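Local coordinates for intracellular protein transport protein USO1 (Saccharomyces cerevisiae S288c, PDB 6LSU), which acts as a membrane tether required for protein transport from the endoplasmic reticulum to the Golgi complex, this chain being mainly its globular head, at residues 426-429 and 430-434; 437-440 and 441-445. All blocks are in the same frame, centred on the assembly; numbering follows the deposited sequence.

Contact 1 (426-429 and 430-434)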
loop_
_atom_site.group_PDB
_atom_site.type_symbol
_atom_site.label_atom_id
_atom_site.label_comp_id
_atom_site.label_asym_id
_atom_site.label_seq_id
_atom_site.Cartn_x
_atom_site.Cartn_y
_atom_site.Cartn_z
ATOM N N ALA A 426 2.087 9.527 5.263
ATOM C CA ALA A 426 0.704 9.327 4.798
ATOM C C ALA A 426 -0.069 10.657 4.939
ATOM O O ALA A 426 -0.821 11.044 3.954
ATOM C CB ALA A 426 0.087 8.196 5.596
ATOM N N CYS A 427 0.075 11.329 6.105
ATOM C CA CYS A 427 -0.552 12.667 6.316
ATOM C C CYS A 427 -0.117 13.618 5.180
ATOM O O CYS A 427 -0.939 14.305 4.574
ATOM C CB CYS A 427 -0.176 13.224 7.678
ATOM S SG CYS A 427 -1.151 12.457 9.007
ATOM N N SER A 428 1.159 13.615 4.866
ATOM C CA SER A 428 1.744 14.483 3.824
ATOM C C SER A 428 1.117 14.125 2.465
ATOM O O SER A 428 0.747 14.989 1.757
ATOM C CB SER A 428 3.250 14.339 3.805
ATOM O OG SER A 428 3.822 14.815 2.602
ATOM N N ARG A 429 1.000 12.857 2.149
ATOM C CA ARG A 429 0.429 12.381 0.871
ATOM C C ARG A 429 -1.076 12.719 0.781
ATOM O O ARG A 429 -1.509 13.080 -0.328
ATOM C CB ARG A 429 0.681 10.883 0.740
ATOM C CG ARG A 429 2.164 10.550 0.684
ATOM C CD ARG A 429 2.731 10.466 -0.713
ATOM N NE ARG A 429 2.048 9.327 -1.291
ATOM C CZ ARG A 429 2.504 8.077 -1.316
ATOM N NH1 ARG A 429 3.717 7.789 -0.861
ATOM N NH2 ARG A 429 1.743 7.124 -1.839
ATOM N N LEU A 430 -1.818 12.678 1.892
ATOM C CA LEU A 430 -3.268 12.976 1.896
ATOM C C LEU A 430 -3.456 14.465 1.644
ATOM O O LEU A 430 -4.255 14.804 0.749
ATOM C CB LEU A 430 -3.909 12.539 3.223
ATOM C CG LEU A 430 -5.374 12.900 3.395
ATOM C CD1 LEU A 430 -6.210 12.545 2.181
ATOM C CD2 LEU A 430 -5.934 12.237 4.625
ATOM N N LEU A 431 -2.676 15.300 2.349
ATOM C CA LEU A 431 -2.655 16.762 2.133
ATOM C C LEU A 431 -2.357 17.039 0.669
ATOM O O LEU A 431 -2.938 18.038 0.101
ATOM C CB LEU A 431 -1.580 17.401 3.031
ATOM C CG LEU A 431 -2.054 17.742 4.441
ATOM C CD1 LEU A 431 -0.868 18.014 5.340
ATOM C CD2 LEU A 431 -2.985 18.941 4.435
ATOM N N LYS A 432 -1.415 16.327 0.069
ATOM C CA LYS A 432 -1.068 16.649 -1.345
ATOM C C LYS A 432 -2.239 16.211 -2.242
ATOM O O LYS A 432 -2.433 16.823 -3.268
ATOM C CB LYS A 432 0.256 15.996 -1.709
ATOM C CG LYS A 432 1.457 16.563 -0.977
ATOM C CD LYS A 432 2.716 15.990 -1.559
ATOM C CE LYS A 432 3.914 16.088 -0.665
ATOM N NZ LYS A 432 5.045 15.438 -1.347
ATOM N N ALA A 433 -2.974 15.159 -1.859
ATOM C CA ALA A 433 -4.113 14.626 -2.622
ATOM C C ALA A 433 -5.232 15.685 -2.538
ATOM O O ALA A 433 -5.894 16.093 -3.567
ATOM C CB ALA A 433 -4.542 13.306 -2.047
ATOM N N TYR A 434 -5.379 16.248 -1.359
ATOM C CA TYR A 434 -6.349 17.319 -1.118
ATOM C C TYR A 434 -6.098 18.564 -1.967
ATOM O O TYR A 434 -7.040 19.214 -2.502
ATOM C CB TYR A 434 -6.288 17.636 0.348
ATOM C CG TYR A 434 -7.013 18.876 0.750
ATOM C CD1 TYR A 434 -8.387 18.915 0.740
ATOM C CD2 TYR A 434 -6.320 19.948 1.293
ATOM C CE1 TYR A 434 -9.069 20.015 1.225
ATOM C CE2 TYR A 434 -6.988 21.051 1.801
ATOM C CZ TYR A 434 -8.371 21.084 1.751
ATOM O OH TYR A 434 -9.070 22.155 2.190
#

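Contact 2 (437-440 and 441-445)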
loop_
_atom_site.group_PDB
_atom_site.type_symbol
_atom_site.label_atom_id
_atom_site.label_comp_id
_atom_site.label_asym_id
_atom_site.label_seq_id
_atom_site.Cartn_x
_atom_site.Cartn_y
_atom_site.Cartn_z
ATOM N N ASP A 437 -4.063 19.722 -7.980
ATOM C CA ASP A 437 -4.723 20.340 -9.174
ATOM C C ASP A 437 -5.881 21.251 -8.788
ATOM O O ASP A 437 -6.805 21.378 -9.581
ATOM C CB ASP A 437 -5.254 19.268 -10.111
ATOM C CG ASP A 437 -4.128 18.484 -10.725
ATOM O OD1 ASP A 437 -3.144 19.141 -11.153
ATOM O OD2 ASP A 437 -4.250 17.236 -10.776
ATOM N N ASN A 438 -5.791 21.917 -7.641
ATOM C CA ASN A 438 -6.827 22.833 -7.109
ATOM C C ASN A 438 -6.154 24.126 -6.636
ATOM O O ASN A 438 -5.965 24.354 -5.380
ATOM C CB ASN A 438 -7.553 22.092 -6.008
ATOM C CG ASN A 438 -8.901 22.668 -5.688
ATOM O OD1 ASN A 438 -9.122 23.887 -5.844
ATOM N ND2 ASN A 438 -9.793 21.802 -5.194
ATOM N N PHE A 439 -5.777 24.960 -7.589
ATOM C CA PHE A 439 -5.160 26.286 -7.334
ATOM C C PHE A 439 -5.932 27.112 -6.299
ATOM O O PHE A 439 -5.312 27.699 -5.419
ATOM C CB PHE A 439 -5.007 27.101 -8.613
ATOM C CG PHE A 439 -4.549 28.505 -8.292
ATOM C CD1 PHE A 439 -3.218 28.780 -7.986
ATOM C CD2 PHE A 439 -5.467 29.552 -8.237
ATOM C CE1 PHE A 439 -2.824 30.070 -7.665
ATOM C CE2 PHE A 439 -5.069 30.835 -7.898
ATOM C CZ PHE A 439 -3.753 31.091 -7.606
ATOM N N ASP A 440 -7.244 27.194 -6.396
ATOM C CA ASP A 440 -8.048 28.041 -5.467
ATOM C C ASP A 440 -7.833 27.518 -4.049
ATOM O O ASP A 440 -7.645 28.313 -3.079
ATOM C CB ASP A 440 -9.528 28.068 -5.870
ATOM C CG ASP A 440 -9.782 28.520 -7.319
ATOM O OD1 ASP A 440 -8.979 29.346 -7.834
ATOM O OD2 ASP A 440 -10.800 28.027 -7.931
ATOM N N LEU A 441 -7.825 26.203 -3.880
ATOM C CA LEU A 441 -7.775 25.643 -2.507
ATOM C C LEU A 441 -6.346 25.813 -1.951
ATOM O O LEU A 441 -6.135 25.959 -0.724
ATOM C CB LEU A 441 -8.180 24.177 -2.609
ATOM C CG LEU A 441 -8.761 23.576 -1.336
ATOM C CD1 LEU A 441 -9.900 24.422 -0.791
ATOM C CD2 LEU A 441 -9.252 22.178 -1.641
ATOM N N GLN A 442 -5.377 25.808 -2.858
ATOM C CA GLN A 442 -3.963 26.065 -2.529
ATOM C C GLN A 442 -3.828 27.526 -2.080
ATOM O O GLN A 442 -3.465 27.766 -0.888
ATOM C CB GLN A 442 -3.081 25.728 -3.713
ATOM C CG GLN A 442 -2.717 24.269 -3.745
ATOM C CD GLN A 442 -2.046 23.890 -5.040
ATOM O OE1 GLN A 442 -1.188 24.617 -5.529
ATOM N NE2 GLN A 442 -2.463 22.768 -5.626
ATOM N N ARG A 443 -4.227 28.469 -2.936
ATOM C CA ARG A 443 -4.245 29.912 -2.572
ATOM C C ARG A 443 -4.996 30.175 -1.238
ATOM O O ARG A 443 -4.430 30.906 -0.390
ATOM C CB ARG A 443 -4.826 30.696 -3.743
ATOM C CG ARG A 443 -4.825 32.205 -3.549
ATOM C CD ARG A 443 -5.320 32.931 -4.796
ATOM N NE ARG A 443 -5.820 34.262 -4.491
ATOM C CZ ARG A 443 -6.981 34.538 -3.886
ATOM N NH1 ARG A 443 -7.798 33.568 -3.503
ATOM N NH2 ARG A 443 -7.324 35.798 -3.661
ATOM N N ASP A 444 -6.211 29.646 -1.025
ATOM C CA ASP A 444 -7.012 30.017 0.162
ATOM C C ASP A 444 -6.275 29.502 1.402
ATOM O O ASP A 444 -6.312 30.160 2.485
ATOM C CB ASP A 444 -8.459 29.495 0.060
ATOM C CG ASP A 444 -9.374 30.272 -0.892
ATOM O OD1 ASP A 444 -8.855 31.029 -1.784
ATOM O OD2 ASP A 444 -10.611 30.101 -0.774
ATOM N N PHE A 445 -5.699 28.306 1.285
ATOM C CA PHE A 445 -4.972 27.657 2.409
ATOM C C PHE A 445 -3.809 28.560 2.845
ATOM O O PHE A 445 -3.727 28.851 4.076
ATOM C CB PHE A 445 -4.438 26.286 2.001
ATOM C CG PHE A 445 -3.547 25.652 3.032
ATOM C CD1 PHE A 445 -4.070 25.235 4.244
ATOM C CD2 PHE A 445 -2.185 25.489 2.792
ATOM C CE1 PHE A 445 -3.269 24.622 5.190
ATOM C CE2 PHE A 445 -1.383 24.889 3.746
ATOM C CZ PHE A 445 -1.923 24.486 4.955
#

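Contact 1 (426-429 and 430-434)
Ser428 and Lys432, one helical turn apart, meet along the flank of helix 421-435. Lys432 CG lies 3.2 Å from the Ser428 carbonyl O, and Lys432 CE passes 3.5 Å from Ser428 OG. The rest of the lysine runs extended beyond CG, past the serine hydroxyl, and its NZ, further out, forms a salt bridge to Asp522 and a hydrogen bond to Tyr704.

Four successive backbone bonds join the two segments. Leu430 N reaches Ala426 O at 2.8 Å, and Leu431 N reaches Cys427 O at 3.0 Å, nearly straight at 174°. Lys432 N to Ser428 O (3.1 Å) and Ala433 N to Arg429 O (3.0 Å) continue the ladder; the last of these is bent, its N-H...O angle being 138°.

The packed side of the helix is mostly nonpolar. Leu430 sets CB 3.5 Å from Ala426 O and carries its branches away from the first segment to Leu359 of helix 354-366 and Leu408 of helix 404-414. Ala426 and Ala433 also lie against helix 354-366, while Cys427 meets Leu408 and Trp411 and the buried Ser428 side chain lies by Met412.

The other flank is partly exposed. There the side chains of Arg429 and Lys432 diverge, Arg429 NE standing 6.8 Å from Lys432 NZ, and their partners lie in other parts of the fold. The arginine chain is bent at chi2 and chi3, and NH1 pairs with Asp684. Each like-charged end thus has an acidic partner outside the helix, which probably offsets any repulsion between them.

Such helix-on-helix packing, here against helices 354-366 and 404-414, is characteristic of the stacked helices of an armadillo array, the segments lying in ARM 7.

Contact 2 (437-440 and 441-445)
A first torsion of -160° swings CG of Asn438 opposite its backbone N, bringing OD1 to Leu441 N; in Arg443, chi1 near -176° and an extended chain from CG to NE carry the aliphatic part past the rim of the Phe439 ring. Asn438 OD1 accepts from Leu441 N at 3.3 Å, a weak bond, while the Asn438 backbone O receives Gln442 N at 3.0 Å and, weakly, Leu441 N as well. The amide also lies against the leucine, Asn438 CG being 3.5 Å from Leu441 CB and Asn438 ND2 3.6 Å from Leu441 CD2.

This is an N-cap: Asn438 stands just before helix 439-459, in ARM 8, and supplies an acceptor to an N-H of the first turn. Its ND2 is in turn held by Gln373 OE1. Replacing Asn438 with an alanine is likely to cost Leu441 N its side-chain acceptor and Gln373 OE1 its amide mate.

On the flank, Arg443 CB sits over one face of Phe439, offset toward the rim, and Arg443 CD comes within 3.7 Å of Phe439 CZ. Ring and guanidinium planes differ by 38°. Tyr534 meets the same phenylalanine from elsewhere in the fold. Further out, Arg443 NH1 forms a salt bridge with Asp444 OD1 at 3.2 Å. On the buried side Gln442 NE2 bonds Phe435 O.

Overall arrangement
Contact 1 comes first along the chain, in helix 421-435, and contact 2 follows after a short turn, at the start of helix 439-459. Their centres are about 14 Å apart, and they touch where Tyr434 CE1 lies 3.6 Å from Leu441 CD2. Gln373 links them too, bonding Ala433 O through NE2 and Asn438 ND2 through OE1. Helix 514-528 faces both, by way of Ile523 and Phe527 among others. The ARM 7 range ends with contact 1 and that of ARM 8 takes in contact 2, so the pair lies at the boundary of these two repeats of the globular head, where the shared Gln373 and the Tyr434-Leu441 packing join the two helices.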